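Local coordinates for chloride intracellular channel exc-4 (Caenorhabditis elegans, PDB 2YV9), which may insert into membranes to form chloride channels and is required to regulate the lumen size of the growing excretory canal, at residues K137-F140 / D141-K144; R203-G206 / L207-L210. One frame throughout, in Å; residues are numbered along the deposited sequence.

Contact 1 of 2, residues K137-F140 / D141-K144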
loop_
_atom_site.group_PDB
_atom_site.type_symbol
_atom_site.label_atom_id
_atom_site.label_comp_id
_atom_site.label_asym_id
_atom_site.label_seq_id
_atom_site.Cartn_x
_atom_site.Cartn_y
_atom_site.Cartn_z
ATOM N N LYS A 137 14.567 10.725 20.567
ATOM C CA LYS A 137 14.235 11.542 21.720
ATOM C C LYS A 137 13.327 10.778 22.691
ATOM O O LYS A 137 13.494 10.842 23.947
ATOM C CB LYS A 137 13.587 12.874 21.360
ATOM C CG LYS A 137 13.721 13.845 22.529
ATOM C CD LYS A 137 12.822 15.032 22.358
ATOM C CE LYS A 137 13.078 16.031 23.444
ATOM N NZ LYS A 137 12.326 15.687 24.640
ATOM N N VAL A 138 12.400 10.035 22.100
ATOM C CA VAL A 138 11.475 9.201 22.949
ATOM C C VAL A 138 12.255 8.219 23.799
ATOM O O VAL A 138 11.968 8.007 24.993
ATOM C CB VAL A 138 10.404 8.461 22.096
ATOM C CG1 VAL A 138 9.762 7.286 22.860
ATOM C CG2 VAL A 138 9.347 9.476 21.642
ATOM N N GLU A 139 13.248 7.588 23.200
ATOM C CA GLU A 139 14.072 6.620 23.950
ATOM C C GLU A 139 14.978 7.346 24.969
ATOM O O GLU A 139 15.252 6.849 26.085
ATOM C CB GLU A 139 14.914 5.771 23.003
ATOM C CG GLU A 139 14.105 4.964 22.001
ATOM C CD GLU A 139 13.455 3.675 22.544
ATOM O OE1 GLU A 139 13.559 3.362 23.759
ATOM O OE2 GLU A 139 12.863 2.944 21.707
ATOM N N PHE A 140 15.446 8.527 24.608
ATOM C CA PHE A 140 16.302 9.284 25.520
ATOM C C PHE A 140 15.528 9.705 26.759
ATOM O O PHE A 140 16.073 9.752 27.893
ATOM C CB PHE A 140 16.833 10.537 24.811
ATOM C CG PHE A 140 17.814 11.289 25.614
ATOM C CD1 PHE A 140 19.060 10.728 25.896
ATOM C CD2 PHE A 140 17.511 12.530 26.136
ATOM C CE1 PHE A 140 19.981 11.423 26.660
ATOM C CE2 PHE A 140 18.429 13.222 26.887
ATOM C CZ PHE A 140 19.658 12.666 27.158
ATOM N N ASP A 141 14.242 9.974 26.567
ATOM C CA ASP A 141 13.392 10.529 27.633
ATOM C C ASP A 141 12.749 9.426 28.479
ATOM O O ASP A 141 12.078 9.715 29.455
ATOM C CB ASP A 141 12.313 11.441 27.064
ATOM C CG ASP A 141 12.871 12.774 26.555
ATOM O OD1 ASP A 141 13.953 13.168 27.047
ATOM O OD2 ASP A 141 12.186 13.441 25.731
ATOM N N LYS A 142 12.962 8.177 28.097
ATOM C CA LYS A 142 12.426 7.017 28.838
ATOM C C LYS A 142 12.981 7.065 30.269
ATOM O O LYS A 142 14.184 7.190 30.474
ATOM C CB LYS A 142 12.819 5.713 28.126
ATOM C CG LYS A 142 12.035 4.479 28.503
ATOM C CD LYS A 142 12.429 3.295 27.605
ATOM C CE LYS A 142 11.940 1.949 28.170
ATOM N NZ LYS A 142 10.638 1.470 27.626
ATOM N N GLY A 143 12.096 6.990 31.264
ATOM C CA GLY A 143 12.524 7.010 32.670
ATOM C C GLY A 143 12.766 8.388 33.249
ATOM O O GLY A 143 13.437 8.542 34.267
ATOM N N LYS A 144 12.206 9.396 32.603
ATOM C CA LYS A 144 12.257 10.759 33.086
ATOM C C LYS A 144 10.839 11.250 33.246
ATOM O O LYS A 144 10.010 10.996 32.382
ATOM C CB LYS A 144 12.928 11.649 32.036
ATOM C CG LYS A 144 14.378 11.324 31.779
ATOM C CD LYS A 144 14.950 12.246 30.708
ATOM C CE LYS A 144 16.463 12.066 30.514
ATOM N NZ LYS A 144 16.855 10.697 30.105
HETATM O O HOH W 1 16.240 6.826 28.839
#

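Contact 2 of 2, residues R203-G206 / L207-L210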
loop_
_atom_site.group_PDB
_atom_site.type_symbol
_atom_site.label_atom_id
_atom_site.label_comp_id
_atom_site.label_asym_id
_atom_site.label_seq_id
_atom_site.Cartn_x
_atom_site.Cartn_y
_atom_site.Cartn_z
ATOM N N ARG A 203 4.573 19.469 12.745
ATOM C CA ARG A 203 4.257 20.632 13.576
ATOM C C ARG A 203 3.575 20.226 14.893
ATOM O O ARG A 203 3.995 20.604 15.986
ATOM C CB ARG A 203 3.352 21.607 12.827
ATOM C CG ARG A 203 3.588 23.039 13.206
ATOM C CD ARG A 203 2.730 23.535 14.312
ATOM N NE ARG A 203 3.162 24.844 14.815
ATOM C CZ ARG A 203 2.362 25.886 15.035
ATOM N NH1 ARG A 203 1.067 25.824 14.812
ATOM N NH2 ARG A 203 2.863 26.997 15.549
ATOM N N ILE A 204 2.536 19.420 14.765
ATOM C CA ILE A 204 1.769 18.941 15.935
ATOM C C ILE A 204 2.637 18.097 16.852
ATOM O O ILE A 204 2.627 18.293 18.072
ATOM C CB ILE A 204 0.528 18.139 15.490
ATOM C CG1 ILE A 204 -0.456 18.991 14.684
ATOM C CG2 ILE A 204 -0.232 17.541 16.707
ATOM C CD1 ILE A 204 -0.833 20.320 15.331
ATOM N N ILE A 205 3.366 17.136 16.303
ATOM C CA ILE A 205 4.194 16.239 17.139
ATOM C C ILE A 205 5.369 17.038 17.740
ATOM O O ILE A 205 5.755 16.869 18.896
ATOM C CB ILE A 205 4.682 15.019 16.364
ATOM C CG1 ILE A 205 3.501 14.138 15.990
ATOM C CG2 ILE A 205 5.730 14.181 17.186
ATOM C CD1 ILE A 205 2.625 13.717 17.206
ATOM N N GLY A 206 5.947 17.945 16.956
ATOM C CA GLY A 206 6.945 18.838 17.538
ATOM C C GLY A 206 6.489 19.612 18.760
ATOM O O GLY A 206 7.180 19.607 19.829
ATOM N N LEU A 207 5.347 20.289 18.651
ATOM C CA LEU A 207 4.860 21.125 19.768
ATOM C C LEU A 207 4.430 20.230 20.915
ATOM O O LEU A 207 4.668 20.571 22.082
ATOM C CB LEU A 207 3.713 22.060 19.372
ATOM C CG LEU A 207 4.175 23.240 18.486
ATOM C CD1 LEU A 207 2.988 24.147 18.253
ATOM C CD2 LEU A 207 5.315 24.022 19.119
ATOM N N SER A 208 3.821 19.095 20.607
ATOM C CA SER A 208 3.146 18.337 21.687
ATOM C C SER A 208 4.031 17.348 22.430
ATOM O O SER A 208 3.896 17.190 23.669
ATOM C CB SER A 208 1.930 17.615 21.159
ATOM O OG SER A 208 2.315 16.591 20.263
ATOM N N LEU A 209 4.924 16.685 21.692
ATOM C CA LEU A 209 5.786 15.646 22.196
ATOM C C LEU A 209 7.307 15.903 22.174
ATOM O O LEU A 209 8.048 15.407 23.041
ATOM C CB LEU A 209 5.541 14.346 21.411
ATOM C CG LEU A 209 4.199 13.613 21.468
ATOM C CD1 LEU A 209 4.209 12.390 20.502
ATOM C CD2 LEU A 209 3.930 13.196 22.880
ATOM N N LEU A 210 7.810 16.594 21.160
ATOM C CA LEU A 210 9.242 16.624 20.987
ATOM C C LEU A 210 9.913 17.934 21.345
ATOM O O LEU A 210 11.137 18.003 21.361
ATOM C CB LEU A 210 9.601 16.238 19.560
ATOM C CG LEU A 210 9.199 14.861 19.016
ATOM C CD1 LEU A 210 9.636 14.585 17.617
ATOM C CD2 LEU A 210 9.722 13.736 19.899
#

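Contact 1 of 2, residues K137-F140 / D141-K144
Asp141 meets Lys137 one turn back, where helix 117-140 of the GST fold gives way to a type II beta turn from Asp141 to Lys144. Its backbone N donates to Lys137 O (2.9 Å) at a bent 137°, with a weak second bond to Val138 O. Its carboxylate offers the syn lone pair of OD2 to Lys137 NZ, a salt bridge of 2.5 Å. The lysine chain is extended until a bend at chi4 (-84°) turns the ammonium in toward OD2. Both groups have a second partner in Ser148, whose O receives Lys137 NZ and whose OG bonds Asp141 OD1, tying the helix end to the following loop. Lys142 holds on more loosely: its N reaches Glu139 O in a weak bond, and a water lies near enough to bond Glu139 O or Lys142 O. Gly143 adopts a positive phi, as the third position of such a turn requires. Lys144 closes the turn through its N, bonded to Asp141 O, and folds its side chain back toward the helix. Its NZ donates to Phe140 O at 2.5 Å and sits over the Phe140 ring in a cation-pi contact, 4.4 Å from the centroid and 9° off the normal.

Contact 2 of 2, residues R203-G206 / L207-L210
Ile204 O is gripped twice by Ser208, by its N at 2.9 Å and by its OG at 2.8 Å, the two donors arriving from opposite faces of the carbonyl plane. The hydroxyl gets there because chi1 of 67° places OG between the backbone N and the carbonyl carbon, folded back along the helix. Ile205 O is also shared. Leu209 N approaches it tilted 26° from the carbonyl plane, whereas Leu210 N, five residues on, lies in the carbonyl plane of Ile205 O, 3.1 Å from that atom. This i+5 bond marks a pi-type turn closing helix 190-210 in the all-helical GST-like part of the fold; the alternative i+4 bond from Leu210 N to Gly206 O is weak. Two leucines pack on Ile205. Leu209, at the usual i+4 spacing, lies side by side with it, CD1 to CD1 at 3.9 Å; Leu210, at i+5, crosses it with CD1 4.0 Å from Ile205 CG2, consistent with the wider turn. Phe130 of helix 117-140 touches both Ile205 and Leu210. Leu207 instead sends CD1 over one face of the Arg203 guanidinium, offset toward its rim and 3.5 Å from NE. Arg203 NE also forms a salt bridge to Asp213 OD1 beyond the helix end. A leucine here would probably leave Asp213 without its charged mate. Arg203 O, by contrast, is held through the main chain, accepting Leu207 N at 3.0 Å.

Overall arrangement
Contact 1 and contact 2 lie at the C-terminal ends of two different helices, 117-140 and 190-210, with centres about 15 Å apart. Along the chain they come in series, helix 155-178 intervening between them. They nevertheless meet directly: Lys137 CE packs against Leu210 O at 3.5 Å, while Phe133 and Leu134, earlier on helix 117-140, touch Leu210. These touches join the two helix ends within the helical part of the GST fold. Contact 1 is peripheral, about 27 Å from the centre of the chain, and contact 2 is more deeply buried at about 15 Å on the same side. Both are separate from the thioredoxin-like N-terminal domain, which is thought to change conformation for membrane insertion.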